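Local coordinates for protein transcriptional regulator, MarR family (PDB 4XRF) that probably binds DNA through a winged helix-turn-helix domain and regulates transcription, as other MarR-family proteins do, at residues A[15-20]-A[113-118]. Numbering follows the deposited sequence.
Sequences GKKMQT and AKYFSH. With ISQ (isoquinoline), chain E; DAO (lauric acid), chain F.
Lys17 and Met18, neighbours on helix 4-29, reach Tyr115 and Phe116 on helix 110-116, the closest alpha carbons, Met18 CA and Tyr115 CA, being 10.2 Å apart. Before them, Gly15 turns its CA to isoquinoline, 4.0 Å from ligand atom C8; with no side chain, Gly15 also lets the lauric acid tail end at C12 pass close by. Lys16 serves the lauric acid instead, its NZ in a weak 3.4 Å hydrogen bond to O2. Lys17 crosses the Tyr115 side chain at about a right angle; a bend at chi2 (79°) brings CE up to the outer side of the hydroxyl, 3.3 Å from Tyr115 OH. Met18 does most of the joining. Its sulfur sits at the edge of the Tyr115 ring, a Met-aromatic contact with SD 5.4 Å from the centroid, while CE meets the rim of Phe116 at CE1. The same side chain lies over one face of isoquinoline's nitrogen-bearing ring, CG 3.3 Å from C1 and CE above C3. Phe116 instead meets the ligand near C3, which lies in the plane of the phenyl ring, 3.4 Å from CZ. Ile138 of the second subunit packs on Lys17 and Tyr115, and its Gln8 on Phe116, consistent with the MarR-family dimerisation region, built from N- and C-terminal helices (here 4-29, 110-116 and 121-139) apart from the winged helix-turn-helix with strands 48-49, 77-81 and 89-93.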
loop_
_atom_site.group_PDB
_atom_site.type_symbol
_atom_site.label_atom_id
_atom_site.label_comp_id
_atom_site.label_asym_id
_atom_site.label_seq_id
_atom_site.Cartn_x
_atom_site.Cartn_y
_atom_site.Cartn_z
ATOM N N GLY A 15 -0.681 -7.227 8.830
ATOM C CA GLY A 15 -0.492 -6.963 7.399
ATOM C C GLY A 15 0.345 -5.739 7.115
ATOM O O GLY A 15 1.106 -5.723 6.158
ATOM N N LYS A 16 0.188 -4.722 7.955
ATOM C CA LYS A 16 0.963 -3.498 7.924
ATOM C C LYS A 16 2.460 -3.806 8.137
ATOM O O LYS A 16 3.319 -3.280 7.421
ATOM C CB LYS A 16 0.426 -2.589 9.034
ATOM C CG LYS A 16 0.758 -1.116 8.958
ATOM C CD LYS A 16 -0.017 -0.373 10.041
ATOM C CE LYS A 16 0.590 0.985 10.363
ATOM N NZ LYS A 16 1.826 0.881 11.194
ATOM N N LYS A 17 2.765 -4.660 9.115
ATOM C CA LYS A 17 4.130 -5.137 9.350
ATOM C C LYS A 17 4.627 -6.072 8.228
ATOM O O LYS A 17 5.746 -5.925 7.738
ATOM C CB LYS A 17 4.215 -5.838 10.710
ATOM C CG LYS A 17 5.611 -6.260 11.116
ATOM C CD LYS A 17 6.421 -5.084 11.656
ATOM C CE LYS A 17 7.849 -5.512 11.925
ATOM N NZ LYS A 17 8.686 -4.415 12.491
ATOM N N MET A 18 3.791 -7.022 7.823
ATOM C CA MET A 18 4.141 -7.990 6.772
ATOM C C MET A 18 4.418 -7.333 5.407
ATOM O O MET A 18 5.243 -7.812 4.638
ATOM C CB MET A 18 3.034 -9.040 6.638
ATOM C CG MET A 18 3.517 -10.480 6.560
ATOM S SD MET A 18 4.295 -11.012 8.093
ATOM C CE MET A 18 3.588 -12.631 8.326
ATOM N N GLN A 19 3.726 -6.237 5.117
ATOM C CA GLN A 19 3.909 -5.482 3.874
ATOM C C GLN A 19 5.309 -4.862 3.741
ATOM O O GLN A 19 5.911 -4.883 2.666
ATOM C CB GLN A 19 2.855 -4.386 3.799
ATOM C CG GLN A 19 2.647 -3.802 2.423
ATOM C CD GLN A 19 1.295 -3.141 2.298
ATOM O OE1 GLN A 19 0.254 -3.797 2.406
ATOM N NE2 GLN A 19 1.297 -1.832 2.079
ATOM N N THR A 20 5.810 -4.300 4.833
ATOM C CA THR A 20 7.170 -3.785 4.883
ATOM C C THR A 20 8.176 -4.907 4.598
ATOM O O THR A 20 9.144 -4.708 3.881
ATOM C CB THR A 20 7.464 -3.187 6.276
ATOM O OG1 THR A 20 6.388 -2.313 6.641
ATOM C CG2 THR A 20 8.800 -2.417 6.305
ATOM N N ALA A 113 10.632 -15.378 8.415
ATOM C CA ALA A 113 11.045 -16.724 8.801
ATOM C C ALA A 113 11.032 -16.857 10.322
ATOM O O ALA A 113 10.582 -17.870 10.851
ATOM C CB ALA A 113 12.428 -17.038 8.245
ATOM N N LYS A 114 11.531 -15.830 11.014
ATOM C CA LYS A 114 11.514 -15.777 12.477
ATOM C C LYS A 114 10.106 -15.898 13.065
ATOM O O LYS A 114 9.910 -16.671 14.005
ATOM C CB LYS A 114 12.197 -14.498 12.985
ATOM C CG LYS A 114 12.343 -14.410 14.494
ATOM C CD LYS A 114 13.299 -13.297 14.919
ATOM C CE LYS A 114 14.705 -13.499 14.360
ATOM N NZ LYS A 114 15.753 -12.918 15.255
ATOM N N TYR A 115 9.145 -15.138 12.527
ATOM C CA TYR A 115 7.764 -15.171 13.017
ATOM C C TYR A 115 7.162 -16.563 12.852
ATOM O O TYR A 115 6.588 -17.116 13.787
ATOM C CB TYR A 115 6.854 -14.161 12.286
ATOM C CG TYR A 115 7.313 -12.707 12.269
ATOM C CD1 TYR A 115 7.983 -12.134 13.354
ATOM C CD2 TYR A 115 7.025 -11.893 11.164
ATOM C CE1 TYR A 115 8.388 -10.803 13.328
ATOM C CE2 TYR A 115 7.418 -10.565 11.128
ATOM C CZ TYR A 115 8.095 -10.025 12.203
ATOM O OH TYR A 115 8.482 -8.705 12.147
ATOM N N PHE A 116 7.299 -17.129 11.662
ATOM C CA PHE A 116 6.674 -18.415 11.381
ATOM C C PHE A 116 7.340 -19.618 12.038
ATOM O O PHE A 116 6.703 -20.646 12.193
ATOM C CB PHE A 116 6.494 -18.602 9.891
ATOM C CG PHE A 116 5.383 -17.773 9.328
ATOM C CD1 PHE A 116 5.609 -16.458 8.930
ATOM C CD2 PHE A 116 4.096 -18.293 9.212
ATOM C CE1 PHE A 116 4.578 -15.685 8.407
ATOM C CE2 PHE A 116 3.059 -17.520 8.690
ATOM C CZ PHE A 116 3.301 -16.219 8.291
ATOM N N SER A 117 8.589 -19.460 12.477
ATOM C CA SER A 117 9.285 -20.508 13.199
ATOM C C SER A 117 8.707 -20.639 14.615
ATOM O O SER A 117 8.984 -21.606 15.322
ATOM C CB SER A 117 10.795 -20.224 13.240
ATOM O OG SER A 117 11.160 -19.404 14.348
ATOM N N HIS A 118 7.910 -19.650 15.018
ATOM C CA HIS A 118 7.248 -19.672 16.321
ATOM C C HIS A 118 5.864 -20.324 16.231
ATOM O O HIS A 118 5.175 -20.492 17.241
ATOM C CB HIS A 118 7.151 -18.258 16.910
ATOM C CG HIS A 118 8.448 -17.724 17.427
ATOM N ND1 HIS A 118 8.875 -17.934 18.721
ATOM C CD2 HIS A 118 9.408 -16.984 16.828
ATOM C CE1 HIS A 118 10.049 -17.349 18.894
ATOM N NE2 HIS A 118 10.394 -16.764 17.761
HETATM C C1 ISQ E . 0.792 -12.071 5.645
HETATM N N2 ISQ E . 1.531 -13.201 5.690
HETATM C C3 ISQ E . 1.248 -14.220 6.534
HETATM C C4 ISQ E . 0.176 -14.162 7.431
HETATM C C4A ISQ E . -0.629 -13.027 7.440
HETATM C C5 ISQ E . -1.710 -12.894 8.301
HETATM C C6 ISQ E . -2.479 -11.728 8.258
HETATM C C7 ISQ E . -2.181 -10.688 7.372
HETATM C C8 ISQ E . -1.101 -10.773 6.490
HETATM C C8A ISQ E . -0.308 -11.923 6.495
HETATM O O1 DAO F . 3.566 0.805 7.602
HETATM O O2 DAO F . 2.878 2.695 8.472
HETATM C C1 DAO F . 3.077 1.952 7.481
HETATM C C2 DAO F . 2.722 2.475 6.097
HETATM C C3 DAO F . 2.317 1.364 5.127
HETATM C C4 DAO F . 0.818 1.394 4.822
HETATM C C5 DAO F . 0.081 0.303 5.593
HETATM C C6 DAO F . -1.240 -0.078 4.933
HETATM C C7 DAO F . -1.903 -1.232 5.683
HETATM C C8 DAO F . -2.456 -2.300 4.740
HETATM C C9 DAO F . -2.838 -3.558 5.518
HETATM C C10 DAO F . -3.047 -4.769 4.614
HETATM C C11 DAO F . -4.114 -5.699 5.187
HETATM C C12 DAO F . -3.859 -7.146 4.822
#